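PDB 2D69: ribulose bisphosphate carboxylase from Pyrococcus horikoshii, which probably adds carbon dioxide and water to ribulose 1,5-bisphosphate, giving two molecules of 3-phosphoglycerate in an archaeal pathway of AMP breakdown. Local coordinates for residues A299-G313 against F332-V346. Residues are numbered along the deposited sequence; the frame is centred on the assembly and turned at random.
Sequences AKAARMIGVDQIHTG and FLLSKWEHIRPVFPV
K300 crosses F332 at about a right angle, its CE 3.5 Å from F332 CE1, while CG meets W337 CH2; its amine reaches D122 and F123 O. One turn on, R303, CG anti to the backbone N (chi1 178°) and chain extended, pushes the guanidinium into the 335-343 loop. NH1 and NH2 both grip S335 O in the guanidinium plane, NH2 at 2.7 Å, and NE bonds R341 O at 2.9 Å, with a weak bond from NH2 to I340 O. W337 CE3 covers one face and L333 O lies over the other. A leucine in its place would probably leave the carbonyls of S335 and R341 without their donors and the loop less firmly tied to the helix. M304 CE reaches the W337 ring edge. A Schellman motif at G306 ends the helix; V343 CG2 packs against both V307 O and R303 CG, and D308 O accepts from F344 N. Strand 309-311 pairs in parallel with 344-346: I310 N donates to F344 O (3.0 Å), I310 O accepts from V346 N (2.8 Å), and I310 CG2 touches L333 CD1. V346 CB lies over the H311 ring face, 4.2 Å from its centroid. T312 CG2 touches the same L333 CD1. Strand 309-311, helix 323-334 and strand 344-348 form a right-handed beta-alpha-beta unit of the TIM barrel, with H311, predicted to bind substrate, beside a bound sulfate.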
loop_
_atom_site.group_PDB
_atom_site.type_symbol
_atom_site.label_atom_id
_atom_site.label_comp_id
_atom_site.label_asym_id
_atom_site.label_seq_id
_atom_site.Cartn_x
_atom_site.Cartn_y
_atom_site.Cartn_z
ATOM N N ALA A 299 38.034 -6.965 9.594
ATOM C CA ALA A 299 38.094 -6.744 8.163
ATOM C C ALA A 299 37.472 -7.916 7.388
ATOM O O ALA A 299 36.887 -7.723 6.327
ATOM C CB ALA A 299 39.539 -6.545 7.715
ATOM N N LYS A 300 37.665 -9.126 7.894
ATOM C CA LYS A 300 37.160 -10.321 7.239
ATOM C C LYS A 300 35.637 -10.339 7.318
ATOM O O LYS A 300 34.958 -10.627 6.353
ATOM C CB LYS A 300 37.761 -11.575 7.888
ATOM C CG LYS A 300 37.249 -12.899 7.372
ATOM C CD LYS A 300 38.135 -14.056 7.809
ATOM C CE LYS A 300 39.313 -14.361 6.870
ATOM N NZ LYS A 300 40.262 -15.405 7.521
ATOM N N ALA A 301 35.103 -10.115 8.507
ATOM C CA ALA A 301 33.659 -9.937 8.637
ATOM C C ALA A 301 33.129 -8.871 7.689
ATOM O O ALA A 301 32.109 -9.078 7.013
ATOM C CB ALA A 301 33.297 -9.616 10.061
ATOM N N ALA A 302 33.808 -7.723 7.617
ATOM C CA ALA A 302 33.266 -6.623 6.865
ATOM C C ALA A 302 33.295 -6.965 5.363
ATOM O O ALA A 302 32.381 -6.552 4.623
ATOM C CB ALA A 302 34.061 -5.308 7.161
ATOM N N ARG A 303 34.348 -7.670 4.908
ATOM C CA ARG A 303 34.432 -8.099 3.507
ATOM C C ARG A 303 33.338 -9.131 3.165
ATOM O O ARG A 303 32.748 -9.108 2.083
ATOM C CB ARG A 303 35.815 -8.674 3.228
ATOM C CG ARG A 303 35.968 -9.192 1.814
ATOM C CD ARG A 303 37.381 -9.484 1.382
ATOM N NE ARG A 303 37.360 -9.985 0.028
ATOM C CZ ARG A 303 38.272 -10.771 -0.526
ATOM N NH1 ARG A 303 39.343 -11.159 0.173
ATOM N NH2 ARG A 303 38.130 -11.162 -1.795
ATOM N N MET A 304 33.061 -10.038 4.107
ATOM C CA MET A 304 32.139 -11.119 3.863
ATOM C C MET A 304 30.718 -10.565 3.708
ATOM O O MET A 304 30.040 -10.855 2.689
ATOM C CB MET A 304 32.295 -12.145 5.021
ATOM C CG MET A 304 31.414 -13.390 5.004
ATOM S SD MET A 304 31.724 -14.556 6.486
ATOM C CE MET A 304 33.074 -13.893 6.991
ATOM N N ILE A 305 30.307 -9.708 4.643
ATOM C CA ILE A 305 29.066 -8.982 4.500
ATOM C C ILE A 305 29.122 -8.207 3.206
ATOM O O ILE A 305 28.257 -8.317 2.319
ATOM C CB ILE A 305 28.808 -8.046 5.726
ATOM C CG1 ILE A 305 28.547 -8.892 6.956
ATOM C CG2 ILE A 305 27.566 -7.190 5.450
ATOM C CD1 ILE A 305 28.739 -8.168 8.270
ATOM N N GLY A 306 30.183 -7.428 3.054
ATOM C CA GLY A 306 30.387 -6.764 1.790
ATOM C C GLY A 306 30.622 -5.281 1.754
ATOM O O GLY A 306 29.969 -4.606 0.972
ATOM N N VAL A 307 31.577 -4.766 2.535
ATOM C CA VAL A 307 32.044 -3.382 2.343
ATOM C C VAL A 307 32.914 -3.400 1.129
ATOM O O VAL A 307 33.527 -4.417 0.851
ATOM C CB VAL A 307 32.797 -2.818 3.616
ATOM C CG1 VAL A 307 31.916 -2.907 4.821
ATOM C CG2 VAL A 307 34.096 -3.458 3.794
ATOM N N ASP A 308 32.928 -2.329 0.344
ATOM C CA ASP A 308 33.733 -2.291 -0.889
ATOM C C ASP A 308 35.139 -1.718 -0.710
ATOM O O ASP A 308 36.052 -1.935 -1.567
ATOM C CB ASP A 308 32.998 -1.480 -1.925
ATOM C CG ASP A 308 31.692 -2.093 -2.279
ATOM O OD1 ASP A 308 31.702 -2.955 -3.187
ATOM O OD2 ASP A 308 30.618 -1.763 -1.716
ATOM N N GLN A 309 35.308 -0.984 0.391
ATOM C CA GLN A 309 36.600 -0.380 0.773
ATOM C C GLN A 309 36.609 -0.129 2.274
ATOM O O GLN A 309 35.562 0.098 2.881
ATOM C CB GLN A 309 36.939 0.895 -0.011
ATOM C CG GLN A 309 35.921 1.935 -0.013
ATOM C CD GLN A 309 36.156 2.986 -1.089
ATOM O OE1 GLN A 309 36.248 4.188 -0.774
ATOM N NE2 GLN A 309 36.203 2.567 -2.306
ATOM N N ILE A 310 37.762 -0.260 2.885
ATOM C CA ILE A 310 37.851 -0.100 4.347
ATOM C C ILE A 310 39.253 0.372 4.737
ATOM O O ILE A 310 40.257 -0.044 4.130
ATOM C CB ILE A 310 37.483 -1.432 5.090
ATOM C CG1 ILE A 310 37.425 -1.250 6.597
ATOM C CG2 ILE A 310 38.480 -2.502 4.772
ATOM C CD1 ILE A 310 36.800 -2.405 7.316
ATOM N N HIS A 311 39.289 1.266 5.727
ATOM C CA HIS A 311 40.518 1.818 6.292
ATOM C C HIS A 311 41.278 0.699 6.934
ATOM O O HIS A 311 40.684 -0.011 7.715
ATOM C CB HIS A 311 40.179 2.863 7.387
ATOM C CG HIS A 311 39.616 4.152 6.852
ATOM N ND1 HIS A 311 40.418 5.184 6.412
ATOM C CD2 HIS A 311 38.339 4.589 6.719
ATOM C CE1 HIS A 311 39.654 6.186 5.995
ATOM N NE2 HIS A 311 38.389 5.858 6.186
ATOM N N THR A 312 42.570 0.554 6.639
ATOM C CA THR A 312 43.448 -0.409 7.353
ATOM C C THR A 312 44.706 0.136 8.101
ATOM O O THR A 312 45.334 -0.648 8.821
ATOM C CB THR A 312 43.935 -1.472 6.389
ATOM O OG1 THR A 312 44.563 -0.830 5.280
ATOM C CG2 THR A 312 42.732 -2.240 5.762
ATOM N N GLY A 313 45.080 1.404 7.911
ATOM C CA GLY A 313 46.366 1.948 8.418
ATOM C C GLY A 313 47.412 2.247 7.329
ATOM O O GLY A 313 47.179 1.878 6.190
ATOM N N PHE A 332 44.935 -9.932 2.593
ATOM C CA PHE A 332 43.634 -10.561 2.751
ATOM C C PHE A 332 42.528 -9.822 1.996
ATOM O O PHE A 332 41.802 -10.423 1.229
ATOM C CB PHE A 332 43.221 -10.670 4.221
ATOM C CG PHE A 332 41.768 -10.908 4.363
ATOM C CD1 PHE A 332 41.237 -12.161 4.012
ATOM C CD2 PHE A 332 40.893 -9.860 4.699
ATOM C CE1 PHE A 332 39.853 -12.365 4.020
ATOM C CE2 PHE A 332 39.505 -10.074 4.738
ATOM C CZ PHE A 332 38.988 -11.336 4.397
ATOM N N LEU A 333 42.387 -8.525 2.203
ATOM C CA LEU A 333 41.337 -7.762 1.534
ATOM C C LEU A 333 41.344 -7.972 0.016
ATOM O O LEU A 333 40.255 -8.001 -0.633
ATOM C CB LEU A 333 41.415 -6.281 1.857
ATOM C CG LEU A 333 40.988 -5.918 3.306
ATOM C CD1 LEU A 333 41.214 -4.445 3.506
ATOM C CD2 LEU A 333 39.539 -6.215 3.619
ATOM N N LEU A 334 42.543 -8.133 -0.552
ATOM C CA LEU A 334 42.667 -8.202 -1.995
ATOM C C LEU A 334 42.764 -9.625 -2.509
ATOM O O LEU A 334 42.787 -9.814 -3.709
ATOM C CB LEU A 334 43.895 -7.403 -2.475
ATOM C CG LEU A 334 43.842 -5.882 -2.372
ATOM C CD1 LEU A 334 45.265 -5.319 -2.504
ATOM C CD2 LEU A 334 42.919 -5.307 -3.424
ATOM N N SER A 335 42.820 -10.619 -1.621
ATOM C CA SER A 335 43.036 -11.998 -2.018
ATOM C C SER A 335 41.760 -12.584 -2.617
ATOM O O SER A 335 40.642 -12.134 -2.328
ATOM C CB SER A 335 43.438 -12.880 -0.817
ATOM O OG SER A 335 42.359 -12.938 0.101
ATOM N N LYS A 336 41.961 -13.549 -3.505
ATOM C CA LYS A 336 40.914 -14.392 -4.027
ATOM C C LYS A 336 40.317 -15.180 -2.859
ATOM O O LYS A 336 41.039 -15.693 -2.049
ATOM C CB LYS A 336 41.494 -15.314 -5.093
ATOM C CG LYS A 336 40.550 -15.605 -6.287
ATOM C CD LYS A 336 39.248 -16.301 -5.838
ATOM C CE LYS A 336 38.362 -16.817 -7.026
ATOM N NZ LYS A 336 37.414 -17.838 -6.578
ATOM N N TRP A 337 38.976 -15.203 -2.753
ATOM C CA TRP A 337 38.302 -15.833 -1.645
ATOM C C TRP A 337 36.940 -16.274 -2.119
ATOM O O TRP A 337 35.928 -15.611 -1.873
ATOM C CB TRP A 337 38.152 -14.849 -0.492
ATOM C CG TRP A 337 37.721 -15.461 0.759
ATOM C CD1 TRP A 337 37.936 -16.740 1.130
ATOM C CD2 TRP A 337 37.035 -14.835 1.857
ATOM N NE1 TRP A 337 37.434 -16.960 2.388
ATOM C CE2 TRP A 337 36.873 -15.809 2.856
ATOM C CE3 TRP A 337 36.555 -13.545 2.104
ATOM C CZ2 TRP A 337 36.271 -15.543 4.090
ATOM C CZ3 TRP A 337 35.933 -13.279 3.322
ATOM C CH2 TRP A 337 35.786 -14.296 4.302
ATOM N N GLU A 338 36.934 -17.398 -2.828
ATOM C CA GLU A 338 35.747 -17.912 -3.473
ATOM C C GLU A 338 35.043 -16.823 -4.287
ATOM O O GLU A 338 35.683 -16.144 -5.064
ATOM C CB GLU A 338 34.812 -18.558 -2.440
ATOM C CG GLU A 338 35.461 -19.628 -1.537
ATOM C CD GLU A 338 35.747 -20.967 -2.213
ATOM O OE1 GLU A 338 35.484 -21.108 -3.389
ATOM O OE2 GLU A 338 36.237 -21.885 -1.558
ATOM N N HIS A 339 33.732 -16.677 -4.108
ATOM C CA HIS A 339 32.907 -15.664 -4.813
ATOM C C HIS A 339 32.979 -14.224 -4.205
ATOM O O HIS A 339 32.378 -13.284 -4.776
ATOM C CB HIS A 339 31.420 -16.084 -4.798
ATOM C CG HIS A 339 30.890 -16.298 -3.413
ATOM N ND1 HIS A 339 31.311 -17.346 -2.633
ATOM C CD2 HIS A 339 30.072 -15.549 -2.629
ATOM C CE1 HIS A 339 30.750 -17.267 -1.433
ATOM N NE2 HIS A 339 29.993 -16.187 -1.403
ATOM N N ILE A 340 33.649 -14.067 -3.057
ATOM C CA ILE A 340 33.750 -12.770 -2.408
ATOM C C ILE A 340 34.714 -11.844 -3.159
ATOM O O ILE A 340 35.902 -12.099 -3.259
ATOM C CB ILE A 340 34.181 -12.917 -1.006
ATOM C CG1 ILE A 340 33.272 -13.915 -0.247
ATOM C CG2 ILE A 340 34.233 -11.592 -0.316
ATOM C CD1 ILE A 340 31.839 -13.530 -0.076
ATOM N N ARG A 341 34.192 -10.765 -3.692
ATOM C CA ARG A 341 35.019 -9.829 -4.477
ATOM C C ARG A 341 36.075 -9.160 -3.601
ATOM O O ARG A 341 35.897 -9.054 -2.327
ATOM C CB ARG A 341 34.106 -8.799 -5.130
ATOM C CG ARG A 341 33.431 -9.255 -6.431
ATOM C CD ARG A 341 32.341 -8.255 -6.870
ATOM N NE ARG A 341 31.463 -8.733 -7.917
ATOM C CZ ARG A 341 30.353 -9.485 -7.762
ATOM N NH1 ARG A 341 29.887 -9.859 -6.569
ATOM N NH2 ARG A 341 29.679 -9.834 -8.831
ATOM N N PRO A 342 37.208 -8.770 -4.181
ATOM C CA PRO A 342 38.230 -8.062 -3.368
ATOM C C PRO A 342 37.802 -6.623 -2.998
ATOM O O PRO A 342 37.045 -5.984 -3.708
ATOM C CB PRO A 342 39.479 -8.064 -4.271
ATOM C CG PRO A 342 38.936 -8.123 -5.708
ATOM C CD PRO A 342 37.619 -8.926 -5.584
ATOM N N VAL A 343 38.302 -6.162 -1.871
ATOM C CA VAL A 343 38.010 -4.882 -1.218
ATOM C C VAL A 343 39.214 -3.963 -1.262
ATOM O O VAL A 343 40.346 -4.380 -0.958
ATOM C CB VAL A 343 37.657 -5.160 0.267
ATOM C CG1 VAL A 343 37.568 -3.870 1.110
ATOM C CG2 VAL A 343 36.373 -6.043 0.369
ATOM N N PHE A 344 39.015 -2.704 -1.652
ATOM C CA PHE A 344 40.064 -1.687 -1.561
ATOM C C PHE A 344 40.485 -1.403 -0.135
ATOM O O PHE A 344 39.662 -0.984 0.667
ATOM C CB PHE A 344 39.586 -0.373 -2.056
ATOM C CG PHE A 344 39.842 -0.128 -3.525
ATOM C CD1 PHE A 344 38.787 0.123 -4.378
ATOM C CD2 PHE A 344 41.137 -0.036 -4.022
ATOM C CE1 PHE A 344 39.000 0.388 -5.728
ATOM C CE2 PHE A 344 41.361 0.236 -5.397
ATOM C CZ PHE A 344 40.288 0.447 -6.231
ATOM N N PRO A 345 41.760 -1.542 0.177
ATOM C CA PRO A 345 42.282 -0.925 1.413
ATOM C C PRO A 345 42.303 0.590 1.229
ATOM O O PRO A 345 42.574 1.051 0.108
ATOM C CB PRO A 345 43.702 -1.460 1.526
ATOM C CG PRO A 345 43.820 -2.522 0.544
ATOM C CD PRO A 345 42.826 -2.218 -0.581
ATOM N N VAL A 346 41.942 1.319 2.280
ATOM C CA VAL A 346 41.922 2.755 2.308
ATOM C C VAL A 346 43.085 3.148 3.200
ATOM O O VAL A 346 43.147 2.780 4.400
ATOM C CB VAL A 346 40.631 3.346 2.913
ATOM C CG1 VAL A 346 40.741 4.907 2.987
ATOM C CG2 VAL A 346 39.326 2.868 2.170
HETATM O O HOH W 1 43.929 3.720 6.821
#